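Homoprotocatechuate 2,3-dioxygenase (Brevibacterium fuscum, PDB 4Z6M) probably catalyses iron(II)-dependent extradiol ring cleavage of homoprotocatechuate by molecular oxygen, with the metal held by a facial triad of two histidines and one carboxylate. Local coordinates at residues I5-P13 with K89-L97; L74-P84 with F124-T132. The protein carries 1 engineered substitution. All coordinates share one frame; numbering follows the deposited sequence.

Contact 1 (I5-P13 with K89-L97); sequences IPKPVAPAP and KAEAYYQEL
P8 lies over one face of the Y93 ring: its CG is 3.6 Å from the ring centroid and 16° off the normal, which defines a CH-pi contact. With CG of Y93 anti to the backbone N (chi1 -169°), the end of the ring comes close to the 5-13 segment. A10 O meets the same ring at its edge, 3.4 Å from CD1 of Y93. L97 flanks the proline, its CD2 3.6 Å from P8 CG.

One helix turn along from Y93, E96 extends its chain to present the carboxylate to two successive amides. V9 N donates to E96 OE2 at 2.8 Å (160° at the hydrogen) and A10 N to E96 OE1 at 3.0 Å, both on the syn side but out of the carboxylate plane. This two-pronged grip fixes the carboxylate's rotation. Toward P13, a water donates to both P11 O and K89 O, and P13 CG packs 3.8 Å from A90 CB.

The proline-rich segment, an irregular N-terminal arm before strand 15-25, runs antiparallel to helix 84-96 of the glyoxalase-type module: P8 lies nearest E96, A10 nearest Y93, P13 nearest A90. Y93 also touches D172 of helix 163-172, while A90 reaches L116 of strand 115-119.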
loop_
_atom_site.group_PDB
_atom_site.type_symbol
_atom_site.label_atom_id
_atom_site.label_comp_id
_atom_site.label_asym_id
_atom_site.label_seq_id
_atom_site.Cartn_x
_atom_site.Cartn_y
_atom_site.Cartn_z
ATOM N N ILE A 5 -43.707 7.191 -11.869
ATOM C CA ILE A 5 -43.280 8.418 -12.518
ATOM C C ILE A 5 -43.223 8.136 -14.023
ATOM O O ILE A 5 -42.517 7.230 -14.451
ATOM C CB ILE A 5 -41.906 8.884 -11.970
ATOM C CG1 ILE A 5 -42.016 9.160 -10.455
ATOM C CG2 ILE A 5 -41.417 10.108 -12.742
ATOM C CD1 ILE A 5 -40.716 9.180 -9.677
ATOM N N PRO A 6 -43.969 8.906 -14.841
ATOM C CA PRO A 6 -44.013 8.546 -16.256
ATOM C C PRO A 6 -42.709 8.855 -16.981
ATOM O O PRO A 6 -41.957 9.738 -16.566
ATOM C CB PRO A 6 -45.148 9.416 -16.814
ATOM C CG PRO A 6 -45.162 10.608 -15.914
ATOM C CD PRO A 6 -44.827 10.070 -14.546
ATOM N N LYS A 7 -42.444 8.120 -18.053
ATOM C CA LYS A 7 -41.316 8.400 -18.933
ATOM C C LYS A 7 -41.693 9.524 -19.891
ATOM O O LYS A 7 -42.620 9.355 -20.696
ATOM C CB LYS A 7 -40.952 7.151 -19.734
ATOM C CG LYS A 7 -39.757 7.346 -20.651
ATOM C CD LYS A 7 -39.404 6.073 -21.400
ATOM C CE LYS A 7 -38.382 6.370 -22.479
ATOM N NZ LYS A 7 -37.887 5.143 -23.161
ATOM N N PRO A 8 -40.966 10.654 -19.845
ATOM C CA PRO A 8 -41.282 11.729 -20.785
ATOM C C PRO A 8 -41.126 11.336 -22.248
ATOM O O PRO A 8 -40.329 10.455 -22.585
ATOM C CB PRO A 8 -40.302 12.837 -20.403
ATOM C CG PRO A 8 -39.985 12.576 -18.963
ATOM C CD PRO A 8 -39.945 11.069 -18.866
ATOM N N VAL A 9 -41.868 12.003 -23.123
ATOM C CA VAL A 9 -41.550 11.955 -24.547
ATOM C C VAL A 9 -40.227 12.687 -24.835
ATOM O O VAL A 9 -39.437 12.244 -25.649
ATOM C CB VAL A 9 -42.716 12.518 -25.396
ATOM C CG1 VAL A 9 -42.342 12.597 -26.875
ATOM C CG2 VAL A 9 -43.935 11.632 -25.204
ATOM N N ALA A 10 -40.001 13.805 -24.158
ATOM C CA ALA A 10 -38.781 14.595 -24.342
ATOM C C ALA A 10 -37.537 13.759 -24.005
ATOM O O ALA A 10 -37.560 13.013 -23.035
ATOM C CB ALA A 10 -38.845 15.811 -23.440
ATOM N N PRO A 11 -36.453 13.889 -24.795
ATOM C CA PRO A 11 -35.263 13.068 -24.504
ATOM C C PRO A 11 -34.556 13.475 -23.209
ATOM O O PRO A 11 -34.510 14.652 -22.864
ATOM C CB PRO A 11 -34.348 13.348 -25.692
ATOM C CG PRO A 11 -34.720 14.726 -26.118
ATOM C CD PRO A 11 -36.228 14.737 -25.982
ATOM N N ALA A 12 -33.981 12.505 -22.511
ATOM C CA ALA A 12 -33.213 12.808 -21.306
ATOM C C ALA A 12 -31.947 13.588 -21.684
ATOM O O ALA A 12 -31.356 13.348 -22.749
ATOM C CB ALA A 12 -32.842 11.536 -20.557
ATOM N N PRO A 13 -31.506 14.483 -20.798
ATOM C CA PRO A 13 -30.187 15.078 -20.971
ATOM C C PRO A 13 -29.128 13.993 -20.838
ATOM O O PRO A 13 -29.312 13.056 -20.074
ATOM C CB PRO A 13 -30.083 16.051 -19.787
ATOM C CG PRO A 13 -30.943 15.428 -18.743
ATOM C CD PRO A 13 -32.118 14.903 -19.526
ATOM N N LYS A 89 -32.247 20.313 -22.774
ATOM C CA LYS A 89 -32.940 19.023 -22.691
ATOM C C LYS A 89 -33.401 18.738 -21.273
ATOM O O LYS A 89 -34.511 18.258 -21.062
ATOM C CB LYS A 89 -32.085 17.884 -23.226
ATOM C CG LYS A 89 -31.899 17.971 -24.737
ATOM C CD LYS A 89 -30.728 17.175 -25.250
ATOM C CE LYS A 89 -31.052 15.709 -25.353
ATOM N NZ LYS A 89 -30.901 15.276 -26.780
ATOM N N ALA A 90 -32.555 19.040 -20.292
ATOM C CA ALA A 90 -32.931 18.810 -18.894
ATOM C C ALA A 90 -34.145 19.658 -18.487
ATOM O O ALA A 90 -35.068 19.185 -17.812
ATOM C CB ALA A 90 -31.755 19.080 -17.962
ATOM N N GLU A 91 -34.172 20.905 -18.940
ATOM C CA GLU A 91 -35.292 21.784 -18.619
ATOM C C GLU A 91 -36.597 21.238 -19.212
ATOM O O GLU A 91 -37.601 21.152 -18.525
ATOM C CB GLU A 91 -35.012 23.193 -19.130
ATOM C CG GLU A 91 -36.029 24.231 -18.722
ATOM C CD GLU A 91 -35.565 25.637 -19.067
ATOM O OE1 GLU A 91 -34.961 25.819 -20.143
ATOM O OE2 GLU A 91 -35.810 26.553 -18.273
ATOM N N ALA A 92 -36.568 20.852 -20.487
ATOM C CA ALA A 92 -37.749 20.293 -21.158
ATOM C C ALA A 92 -38.210 18.989 -20.507
ATOM O O ALA A 92 -39.403 18.741 -20.368
ATOM C CB ALA A 92 -37.467 20.052 -22.643
ATOM N N TYR A 93 -37.253 18.170 -20.106
ATOM C CA TYR A 93 -37.548 16.873 -19.500
ATOM C C TYR A 93 -38.271 17.053 -18.164
ATOM O O TYR A 93 -39.335 16.463 -17.930
ATOM C CB TYR A 93 -36.247 16.110 -19.320
ATOM C CG TYR A 93 -36.378 14.655 -18.943
ATOM C CD1 TYR A 93 -36.450 13.679 -19.926
ATOM C CD2 TYR A 93 -36.321 14.243 -17.613
ATOM C CE1 TYR A 93 -36.506 12.334 -19.612
ATOM C CE2 TYR A 93 -36.410 12.895 -17.287
ATOM C CZ TYR A 93 -36.481 11.948 -18.287
ATOM O OH TYR A 93 -36.538 10.607 -17.983
ATOM N N TYR A 94 -37.728 17.901 -17.301
ATOM C CA TYR A 94 -38.325 18.113 -15.996
ATOM C C TYR A 94 -39.630 18.918 -16.055
ATOM O O TYR A 94 -40.518 18.697 -15.239
ATOM C CB TYR A 94 -37.320 18.720 -15.016
ATOM C CG TYR A 94 -36.378 17.651 -14.466
ATOM C CD1 TYR A 94 -36.782 16.830 -13.419
ATOM C CD2 TYR A 94 -35.132 17.405 -15.049
ATOM C CE1 TYR A 94 -35.954 15.834 -12.932
ATOM C CE2 TYR A 94 -34.305 16.414 -14.569
ATOM C CZ TYR A 94 -34.709 15.644 -13.513
ATOM O OH TYR A 94 -33.854 14.674 -13.055
ATOM N N GLN A 95 -39.759 19.805 -17.040
ATOM C CA GLN A 95 -41.034 20.486 -17.254
ATOM C C GLN A 95 -42.107 19.487 -17.675
ATOM O O GLN A 95 -43.240 19.556 -17.197
ATOM C CB GLN A 95 -40.880 21.646 -18.236
ATOM C CG GLN A 95 -40.187 22.814 -17.550
ATOM C CD GLN A 95 -39.870 23.978 -18.474
ATOM O OE1 GLN A 95 -39.820 23.838 -19.706
ATOM N NE2 GLN A 95 -39.629 25.140 -17.876
ATOM N N GLU A 96 -41.742 18.519 -18.516
ATOM C CA GLU A 96 -42.695 17.479 -18.883
ATOM C C GLU A 96 -43.104 16.602 -17.700
ATOM O O GLU A 96 -44.263 16.187 -17.612
ATOM C CB GLU A 96 -42.195 16.629 -20.041
ATOM C CG GLU A 96 -43.282 15.683 -20.539
ATOM C CD GLU A 96 -42.900 14.867 -21.745
ATOM O OE1 GLU A 96 -41.945 15.249 -22.467
ATOM O OE2 GLU A 96 -43.585 13.828 -21.963
ATOM N N LEU A 97 -42.169 16.341 -16.783
ATOM C CA LEU A 97 -42.492 15.660 -15.518
ATOM C C LEU A 97 -43.311 16.478 -14.519
ATOM O O LEU A 97 -43.714 15.958 -13.480
ATOM C CB LEU A 97 -41.207 15.208 -14.815
ATOM C CG LEU A 97 -40.400 14.102 -15.500
ATOM C CD1 LEU A 97 -39.049 13.922 -14.821
ATOM C CD2 LEU A 97 -41.193 12.801 -15.529
HETATM O O HOH W 1 -35.602 17.075 -23.369
#

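Contact 2 (L74-P84 with F124-T132)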
loop_
_atom_site.group_PDB
_atom_site.type_symbol
_atom_site.label_atom_id
_atom_site.label_comp_id
_atom_site.label_asym_id
_atom_site.label_seq_id
_atom_site.Cartn_x
_atom_site.Cartn_y
_atom_site.Cartn_z
ATOM N N LEU A 74 -28.666 19.665 2.377
ATOM C CA LEU A 74 -28.259 19.678 0.973
ATOM C C LEU A 74 -29.014 20.788 0.229
ATOM O O LEU A 74 -30.242 20.807 0.249
ATOM C CB LEU A 74 -28.579 18.331 0.332
ATOM C CG LEU A 74 -28.346 18.278 -1.194
ATOM C CD1 LEU A 74 -26.857 18.282 -1.536
ATOM C CD2 LEU A 74 -29.037 17.094 -1.827
ATOM N N LYS A 75 -28.280 21.710 -0.398
ATOM C CA LYS A 75 -28.889 22.729 -1.259
ATOM C C LYS A 75 -29.002 22.286 -2.711
ATOM O O LYS A 75 -30.001 22.579 -3.374
ATOM C CB LYS A 75 -28.123 24.063 -1.143
ATOM C CG LYS A 75 -28.760 25.221 -1.872
ATOM C CD LYS A 75 -28.263 26.559 -1.377
ATOM C CE LYS A 75 -28.907 27.665 -2.210
ATOM N NZ LYS A 75 -28.927 28.957 -1.488
ATOM N N ALA A 76 -27.999 21.538 -3.203
ATOM C CA ALA A 76 -28.053 21.032 -4.575
ATOM C C ALA A 76 -27.064 19.911 -4.754
ATOM O O ALA A 76 -25.941 19.970 -4.240
ATOM C CB ALA A 76 -27.733 22.119 -5.575
ATOM N N MET A 77 -27.501 18.892 -5.487
ATOM C CA MET A 77 -26.606 17.856 -5.988
ATOM C C MET A 77 -26.540 17.991 -7.487
ATOM O O MET A 77 -27.565 17.975 -8.163
ATOM C CB MET A 77 -27.062 16.458 -5.521
ATOM C CG MET A 77 -28.513 16.156 -5.662
ATOM S SD MET A 77 -29.098 14.748 -4.673
ATOM C CE MET A 77 -27.847 13.670 -4.820
ATOM N N ALA A 78 -25.324 18.228 -8.002
ATOM C CA ALA A 78 -25.133 18.669 -9.372
ATOM C C ALA A 78 -24.488 17.589 -10.201
ATOM O O ALA A 78 -23.492 16.965 -9.778
ATOM C CB ALA A 78 -24.276 19.931 -9.424
ATOM N N PHE A 79 -25.030 17.418 -11.408
ATOM C CA PHE A 79 -24.496 16.522 -12.419
ATOM C C PHE A 79 -24.082 17.340 -13.626
ATOM O O PHE A 79 -24.803 18.242 -14.047
ATOM C CB PHE A 79 -25.569 15.529 -12.851
ATOM C CG PHE A 79 -26.079 14.676 -11.730
ATOM C CD1 PHE A 79 -25.465 13.490 -11.406
ATOM C CD2 PHE A 79 -27.174 15.071 -10.973
ATOM C CE1 PHE A 79 -25.922 12.695 -10.365
ATOM C CE2 PHE A 79 -27.652 14.279 -9.920
ATOM C CZ PHE A 79 -27.011 13.094 -9.609
ATOM N N ARG A 80 -22.892 17.049 -14.155
ATOM C CA ARG A 80 -22.470 17.665 -15.403
ATOM C C ARG A 80 -23.053 16.911 -16.587
ATOM O O ARG A 80 -23.107 15.678 -16.581
ATOM C CB ARG A 80 -20.958 17.758 -15.491
ATOM C CG ARG A 80 -20.494 18.779 -16.510
ATOM C CD ARG A 80 -18.996 18.981 -16.557
ATOM N NE ARG A 80 -18.693 20.107 -17.405
ATOM C CZ ARG A 80 -17.575 20.293 -18.090
ATOM N NH1 ARG A 80 -16.566 19.440 -18.030
ATOM N NH2 ARG A 80 -17.475 21.356 -18.859
ATOM N N VAL A 81 -23.516 17.665 -17.573
ATOM C CA VAL A 81 -24.051 17.126 -18.812
ATOM C C VAL A 81 -23.088 17.351 -19.978
ATOM O O VAL A 81 -22.135 18.135 -19.875
ATOM C CB VAL A 81 -25.448 17.686 -19.126
ATOM C CG1 VAL A 81 -26.403 17.314 -18.038
ATOM C CG2 VAL A 81 -25.436 19.196 -19.339
ATOM N N ARG A 82 -23.315 16.644 -21.075
ATOM C CA ARG A 82 -22.283 16.536 -22.121
ATOM C C ARG A 82 -22.098 17.819 -22.920
ATOM O O ARG A 82 -20.982 18.128 -23.314
ATOM C CB ARG A 82 -22.589 15.391 -23.071
ATOM C CG ARG A 82 -21.484 15.163 -24.104
ATOM C CD ARG A 82 -21.667 13.887 -24.896
ATOM N NE ARG A 82 -21.452 12.727 -24.042
ATOM C CZ ARG A 82 -20.250 12.261 -23.688
ATOM N NH1 ARG A 82 -19.134 12.806 -24.161
ATOM N NH2 ARG A 82 -20.168 11.200 -22.894
ATOM N N THR A 83 -23.183 18.558 -23.158
ATOM C CA THR A 83 -23.136 19.732 -24.044
ATOM C C THR A 83 -24.017 20.827 -23.461
ATOM O O THR A 83 -24.925 20.553 -22.658
ATOM C CB THR A 83 -23.662 19.428 -25.462
ATOM O OG1 THR A 83 -25.058 19.145 -25.405
ATOM C CG2 THR A 83 -22.957 18.262 -26.093
ATOM N N PRO A 84 -23.818 22.075 -23.918
ATOM C CA PRO A 84 -24.718 23.124 -23.484
ATOM C C PRO A 84 -26.195 22.816 -23.767
ATOM O O PRO A 84 -27.061 23.131 -22.953
ATOM C CB PRO A 84 -24.239 24.336 -24.284
ATOM C CG PRO A 84 -22.785 24.084 -24.510
ATOM C CD PRO A 84 -22.670 22.603 -24.679
ATOM N N PHE A 124 -35.704 15.973 -4.494
ATOM C CA PHE A 124 -34.299 16.332 -4.373
ATOM C C PHE A 124 -33.959 17.506 -5.277
ATOM O O PHE A 124 -34.454 17.606 -6.395
ATOM C CB PHE A 124 -33.388 15.146 -4.697
ATOM C CG PHE A 124 -33.358 14.122 -3.627
ATOM C CD1 PHE A 124 -34.308 13.120 -3.606
ATOM C CD2 PHE A 124 -32.404 14.155 -2.627
ATOM C CE1 PHE A 124 -34.300 12.170 -2.606
ATOM C CE2 PHE A 124 -32.399 13.214 -1.621
ATOM C CZ PHE A 124 -33.343 12.207 -1.624
ATOM N N PRO A 125 -33.064 18.384 -4.796
ATOM C CA PRO A 125 -32.618 19.536 -5.572
ATOM C C PRO A 125 -31.468 19.097 -6.473
ATOM O O PRO A 125 -30.303 19.090 -6.050
ATOM C CB PRO A 125 -32.178 20.530 -4.499
ATOM C CG PRO A 125 -31.745 19.687 -3.360
ATOM C CD PRO A 125 -32.599 18.441 -3.398
ATOM N N TYR A 126 -31.796 18.746 -7.701
ATOM C CA TYR A 126 -30.789 18.395 -8.703
ATOM C C TYR A 126 -30.370 19.634 -9.481
ATOM O O TYR A 126 -31.211 20.479 -9.795
ATOM C CB TYR A 126 -31.339 17.360 -9.679
ATOM C CG TYR A 126 -31.271 15.894 -9.282
ATOM C CD1 TYR A 126 -30.946 15.465 -7.996
ATOM C CD2 TYR A 126 -31.472 14.931 -10.251
ATOM C CE1 TYR A 126 -30.830 14.099 -7.705
ATOM C CE2 TYR A 126 -31.369 13.574 -9.966
ATOM C CZ TYR A 126 -31.055 13.162 -8.691
ATOM O OH TYR A 126 -30.912 11.821 -8.427
ATOM N N GLU A 127 -29.073 19.725 -9.822
ATOM C CA GLU A 127 -28.606 20.703 -10.802
ATOM C C GLU A 127 -28.007 19.983 -12.014
ATOM O O GLU A 127 -27.327 18.976 -11.859
ATOM C CB GLU A 127 -27.550 21.650 -10.218
ATOM C CG GLU A 127 -27.087 22.711 -11.223
ATOM C CD GLU A 127 -26.074 23.688 -10.651
ATOM O OE1 GLU A 127 -26.493 24.663 -9.951
ATOM O OE2 GLU A 127 -24.864 23.472 -10.891
ATOM N N PHE A 128 -28.252 20.532 -13.195
ATOM C CA PHE A 128 -27.606 20.126 -14.430
ATOM C C PHE A 128 -26.922 21.337 -15.032
ATOM O O PHE A 128 -27.518 22.419 -15.154
ATOM C CB PHE A 128 -28.635 19.576 -15.398
ATOM C CG PHE A 128 -29.375 18.397 -14.853
ATOM C CD1 PHE A 128 -28.836 17.127 -14.966
ATOM C CD2 PHE A 128 -30.548 18.569 -14.128
ATOM C CE1 PHE A 128 -29.477 16.034 -14.413
ATOM C CE2 PHE A 128 -31.199 17.479 -13.577
ATOM C CZ PHE A 128 -30.665 16.212 -13.725
ATOM N N PHE A 129 -25.666 21.150 -15.412
ATOM C CA PHE A 129 -24.876 22.236 -16.016
ATOM C C PHE A 129 -23.862 21.612 -16.970
ATOM O O PHE A 129 -23.481 20.443 -16.782
ATOM C CB PHE A 129 -24.156 23.064 -14.945
ATOM C CG PHE A 129 -22.987 22.342 -14.324
ATOM C CD1 PHE A 129 -23.182 21.500 -13.249
ATOM C CD2 PHE A 129 -21.712 22.434 -14.887
ATOM C CE1 PHE A 129 -22.123 20.774 -12.725
ATOM C CE2 PHE A 129 -20.649 21.716 -14.354
ATOM C CZ PHE A 129 -20.855 20.893 -13.276
ATOM N N PHE A 130 -23.434 22.391 -17.964
ATOM C CA PHE A 130 -22.239 22.080 -18.757
ATOM C C PHE A 130 -21.087 23.052 -18.444
ATOM O O PHE A 130 -19.976 22.619 -18.097
ATOM C CB PHE A 130 -22.528 22.095 -20.257
ATOM C CG PHE A 130 -21.287 21.990 -21.076
ATOM C CD1 PHE A 130 -20.678 20.766 -21.256
ATOM C CD2 PHE A 130 -20.670 23.133 -21.567
ATOM C CE1 PHE A 130 -19.496 20.677 -21.961
ATOM C CE2 PHE A 130 -19.504 23.052 -22.285
ATOM C CZ PHE A 130 -18.911 21.824 -22.474
ATOM N N GLU A 131 -21.345 24.358 -18.548
ATOM C CA GLU A 131 -20.289 25.365 -18.415
ATOM C C GLU A 131 -19.731 25.411 -16.996
ATOM O O GLU A 131 -20.466 25.508 -16.028
ATOM C CB GLU A 131 -20.814 26.770 -18.770
ATOM C CG GLU A 131 -21.390 26.928 -20.176
ATOM C CD GLU A 131 -22.058 28.274 -20.457
ATOM O OE1 GLU A 131 -22.471 29.048 -19.525
ATOM O OE2 GLU A 131 -22.174 28.544 -21.677
ATOM N N THR A 132 -18.399 25.361 -16.897
ATOM C CA THR A 132 -17.713 25.488 -15.626
ATOM C C THR A 132 -16.308 26.054 -15.851
ATOM O O THR A 132 -15.670 25.777 -16.874
ATOM C CB THR A 132 -17.676 24.149 -14.842
ATOM O OG1 THR A 132 -16.972 24.329 -13.597
ATOM C CG2 THR A 132 -17.023 23.052 -15.639
#
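F79 directs its ring edge at the face of Y126, CE2 lying over the centre of the tyrosine ring. The centroids are 5.0 Å apart and the planes meet at 63°, a T-shaped arrangement. M77 shares this side of the sheet: its CG approaches Y126 CD1, and its SD lies at the edge of that ring and obliquely beside F124, giving two Met-aromatic contacts. V81 CG1 comes up to the edge of F128. On the opposite face of the sheet, with A78 and E127, R80 CA lies over the F129 ring in a CH-pi contact, 4.3 Å from the centroid and 18° off the normal; a chi1 of 73° turns the ring back over the neighbouring strand.

Between these two layers of side chains the strands pair in parallel register, M77 with Y126 through R80 with F129. M77 N donates to P125 O, E127 N to M77 O, F79 N to E127 O at 2.8 Å, and V81 N to F129 O; the bond from F129 N to F79 O is weak.

At the polar end, extended R80 grips F130 O side-on: this oxygen lies almost in the guanidinium plane, 2.9 Å from both NE and NH2 of R80. The F130 ring is sandwiched between P84 CD on one face and R80 NH2 on the other, the latter part of an off-centre cation-pi contact. R80 NH1 forms salt bridges with D277 and D279 of the second subunit, so this edge also belongs to an interface.

Strands 73-81 and 125-129 are adjacent in the mixed sheet, flanked by strands 15-25 and 115-119. Helix 84-96 packs on the face carrying V81, Y126 and F128; with strands 73-81, 101-104, 115-119 and 125-129 it forms the beta-alpha-beta-beta-beta module of the glyoxalase/dioxygenase superfamily. F79 meets F156 of strand 152-160 edge-to-face, and Y126 OH bonds Q158 there, linking this face to the second sheet.

How the contacts relate
Helix 84-96 joins the two contacts: it follows strand 73-81 of contact 2 and carries residues 89-97 of contact 1. Their centres lie about 15 Å apart, yet side chains meet directly. Y94 CE2 packs 3.4 Å from F128 CE2, Y94 OH is 3.7 Å from Y126 CD2, and A90 CB is 4.0 Å from F128 CG. P13 CB adds an approach of 4.3 Å to V81 CG1. Contact 1 lies farther out, its centre about 23 Å from the chain centre against about 15 Å for contact 2. F79 and Y126 of contact 2 touch F156 and Q158 of strand 152-160, which carries the iron ligand H155; the M77 side chain is about 11 Å from the metal.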